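Local coordinates for sigma-c capsid protein (Avian reovirus, PDB 2VRS) that forms the homotrimeric fibre of the virion that attaches the virus to host cells and also induces apoptosis, at residues Y114-T119 with L203-G208. Numbering follows the deposited sequence.
Sequences YMMSST and LTVRTG
Met-116 and Val-205 trade both of their backbone hydrogen bonds, Met-116 N to Val-205 O at 2.8 Å and Val-205 N to Met-116 O at 3.0 Å, joining two neighbouring antiparallel strands of the beta-barrel in the C-terminal domain of the fibre. Tyr-114 and Thr-207 form the next hydrogen-bonded pair, while Met-115 with Arg-206 and Ser-117 with Thr-204 are non-hydrogen-bonded pairs. Toward the end of 114-119 the pattern changes: Ser-118 N gives a weak bond to Leu-203 O, and Leu-203 N is taken by the hydroxyl Ser-118 OG at 2.9 Å instead of by a backbone carbonyl. A chi1 of 73° sets this OG between the backbone N and the carbonyl carbon, within reach of the other strand.

Met-115 and Arg-206 share the outer face with Ser-117 and Thr-204. The two long side chains cross at a slant, Arg-206 NE lying 3.7 Å from Met-115 CG, and the arginine NH1 makes a salt bridge to Asp-162 of the second subunit, so this face borders the trimer interface. On the other face Met-116, Val-205 and Leu-203 enter the apolar barrel interior, where Phe-133, Ile-188 and Phe-190 meet them. Met-116 lies alongside Val-205, its SD 4.0 Å from Val-205 CB. Farther along, the methyl Thr-207 CG2 meets the edge of the Tyr-114 ring, in its plane, 4.0 Å from CD2.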
ATOM      1  N   TYR C 114     -11.103   9.698  11.901  1.00 15.25           N
ATOM      2  CA  TYR C 114     -12.232  10.186  12.691  1.00 12.43           C
ATOM      3  C   TYR C 114     -12.084  11.659  13.036  1.00 14.03           C
ATOM      4  O   TYR C 114     -11.044  12.108  13.515  1.00 16.58           O
ATOM      5  CB  TYR C 114     -12.291   9.430  14.025  1.00 15.70           C
ATOM      6  CG  TYR C 114     -12.770   8.015  13.959  1.00 12.40           C
ATOM      7  CD1 TYR C 114     -13.946   7.672  13.301  1.00 15.36           C
ATOM      8  CD2 TYR C 114     -12.075   7.015  14.656  1.00 19.66           C
ATOM      9  CE1 TYR C 114     -14.428   6.322  13.301  1.00 19.42           C
ATOM     10  CE2 TYR C 114     -12.540   5.720  14.679  1.00 18.41           C
ATOM     11  CZ  TYR C 114     -13.699   5.361  14.001  1.00 20.98           C
ATOM     12  OH  TYR C 114     -14.120   4.047  14.063  1.00 18.65           O
ATOM     13  N   MET C 115     -13.165  12.413  12.818  1.00 13.11           N
ATOM     14  CA  MET C 115     -13.223  13.777  13.299  1.00 15.64           C
ATOM     15  C   MET C 115     -14.493  13.850  14.154  1.00 15.93           C
ATOM     16  O   MET C 115     -15.574  13.651  13.624  1.00 17.61           O
ATOM     17  CB  MET C 115     -13.335  14.728  12.079  1.00 19.32           C
ATOM     18  CG  MET C 115     -12.025  14.969  11.371  1.00 26.60           C
ATOM     19  SD  MET C 115     -11.410  13.661  10.239  1.00 31.38           S
ATOM     20  CE  MET C 115     -12.839  13.227   9.236  1.00 19.48           C
ATOM     21  N   MET C 116     -14.359  14.138  15.449  1.00 16.70           N
ATOM     22  CA  MET C 116     -15.531  14.132  16.364  1.00 16.63           C
ATOM     23  C   MET C 116     -15.645  15.432  17.136  1.00 15.12           C
ATOM     24  O   MET C 116     -14.632  16.035  17.543  1.00 16.59           O
ATOM     25  CB  MET C 116     -15.340  13.060  17.415  1.00 14.64           C
ATOM     26  CG  MET C 116     -14.988  11.680  16.833  1.00 14.18           C
ATOM     27  SD  MET C 116     -14.960  10.483  18.207  1.00 17.60           S
ATOM     28  CE  MET C 116     -14.211   9.067  17.447  1.00 18.58           C
ATOM     29  N   SER C 117     -16.890  15.854  17.353  1.00 17.65           N
ATOM     30  CA  SER C 117     -17.110  17.019  18.182  1.00 17.62           C
ATOM     31  C   SER C 117     -18.322  16.772  19.070  1.00 19.55           C
ATOM     32  O   SER C 117     -19.209  15.971  18.751  1.00 20.23           O
ATOM     33  CB  SER C 117     -17.299  18.280  17.325  1.00 20.06           C
ATOM     34  OG  SER C 117     -18.433  18.155  16.510  1.00 29.25           O
ATOM     35  N   SER C 118     -18.357  17.442  20.207  1.00 25.98           N
ATOM     36  CA  SER C 118     -19.467  17.127  21.082  1.00 29.20           C
ATOM     37  C   SER C 118     -20.376  18.299  21.241  1.00 32.89           C
ATOM     38  O   SER C 118     -19.952  19.444  21.229  1.00 38.29           O
ATOM     39  CB  SER C 118     -18.963  16.731  22.446  1.00 22.41           C
ATOM     40  OG  SER C 118     -18.462  17.888  23.159  1.00 32.58           O
ATOM     41  N   THR C 119     -21.633  17.965  21.485  1.00 48.96           N
ATOM     42  CA  THR C 119     -22.507  18.866  22.191  1.00 54.39           C
ATOM     43  C   THR C 119     -22.667  18.324  23.631  1.00 52.85           C
ATOM     44  O   THR C 119     -22.561  17.109  23.891  1.00 50.31           O
ATOM     45  CB  THR C 119     -23.840  19.107  21.421  1.00 58.79           C
ATOM     46  OG1 THR C 119     -24.380  20.381  21.796  1.00 62.49           O
ATOM     47  CG2 THR C 119     -24.856  17.961  21.636  1.00 59.64           C
ATOM     48  N   LEU C 203     -15.833  19.112  23.469  1.00 19.72           N
ATOM     49  CA  LEU C 203     -14.746  18.143  23.293  1.00 18.13           C
ATOM     50  C   LEU C 203     -14.611  17.816  21.818  1.00 16.15           C
ATOM     51  O   LEU C 203     -15.617  17.604  21.127  1.00 17.96           O
ATOM     52  CB  LEU C 203     -15.045  16.860  24.102  1.00 20.95           C
ATOM     53  CG  LEU C 203     -14.088  15.663  23.989  1.00 20.71           C
ATOM     54  CD1 LEU C 203     -12.668  15.923  24.607  1.00 20.07           C
ATOM     55  CD2 LEU C 203     -14.773  14.436  24.660  1.00 21.38           C
ATOM     56  N   THR C 204     -13.377  17.803  21.291  1.00 16.54           N
ATOM     57  CA  THR C 204     -13.151  17.342  19.928  1.00 14.83           C
ATOM     58  C   THR C 204     -12.125  16.205  20.043  1.00 18.53           C
ATOM     59  O   THR C 204     -11.273  16.193  20.952  1.00 16.33           O
ATOM     60  CB  THR C 204     -12.568  18.461  18.986  1.00 21.47           C
ATOM     61  OG1 THR C 204     -11.271  18.818  19.458  1.00 25.35           O
ATOM     62  CG2 THR C 204     -13.484  19.706  18.943  1.00 17.39           C
ATOM     63  N   VAL C 205     -12.284  15.202  19.190  1.00 16.04           N
ATOM     64  CA  VAL C 205     -11.360  14.051  19.186  1.00 16.00           C
ATOM     65  C   VAL C 205     -11.003  13.863  17.699  1.00 17.54           C
ATOM     66  O   VAL C 205     -11.894  13.835  16.831  1.00 18.12           O
ATOM     67  CB  VAL C 205     -12.062  12.759  19.707  1.00 21.01           C
ATOM     68  CG1 VAL C 205     -11.173  11.541  19.495  1.00 16.78           C
ATOM     69  CG2 VAL C 205     -12.394  12.854  21.224  1.00 18.84           C
ATOM     70  N   ARG C 206      -9.713  13.806  17.404  1.00 16.20           N
ATOM     71  CA  ARG C 206      -9.238  13.527  16.046  1.00 14.08           C
ATOM     72  C   ARG C 206      -8.196  12.418  16.123  1.00 13.47           C
ATOM     73  O   ARG C 206      -7.224  12.501  16.897  1.00 15.47           O
ATOM     74  CB  ARG C 206      -8.617  14.769  15.404  1.00 20.55           C
ATOM     75  CG  ARG C 206      -9.592  15.906  15.293  1.00 32.04           C
ATOM     76  CD  ARG C 206      -9.137  16.905  14.250  1.00 51.74           C
ATOM     77  NE  ARG C 206      -8.891  16.284  12.945  1.00 58.88           N
ATOM     78  CZ  ARG C 206      -8.479  16.963  11.878  1.00 60.33           C
ATOM     79  NH1 ARG C 206      -8.279  18.266  11.977  1.00 44.42           N
ATOM     80  NH2 ARG C 206      -8.275  16.352  10.720  1.00 64.39           N
ATOM     81  N   THR C 207      -8.433  11.397  15.320  1.00 13.37           N
ATOM     82  CA  THR C 207      -7.530  10.259  15.256  1.00 14.44           C
ATOM     83  C   THR C 207      -7.808   9.510  13.959  1.00 16.51           C
ATOM     84  O   THR C 207      -8.662   9.891  13.174  1.00 17.62           O
ATOM     85  CB  THR C 207      -7.638   9.346  16.542  1.00 13.96           C
ATOM     86  OG1 THR C 207      -6.536   8.404  16.545  1.00 17.86           O
ATOM     87  CG2 THR C 207      -8.982   8.573  16.618  1.00 15.29           C
ATOM     88  N   GLY C 208      -7.036   8.471  13.696  1.00 14.06           N
ATOM     89  CA  GLY C 208      -7.362   7.634  12.558  1.00 13.02           C
ATOM     90  C   GLY C 208      -6.790   6.255  12.821  1.00 13.91           C
ATOM     91  O   GLY C 208      -5.943   6.047  13.732  1.00 15.51           O
TER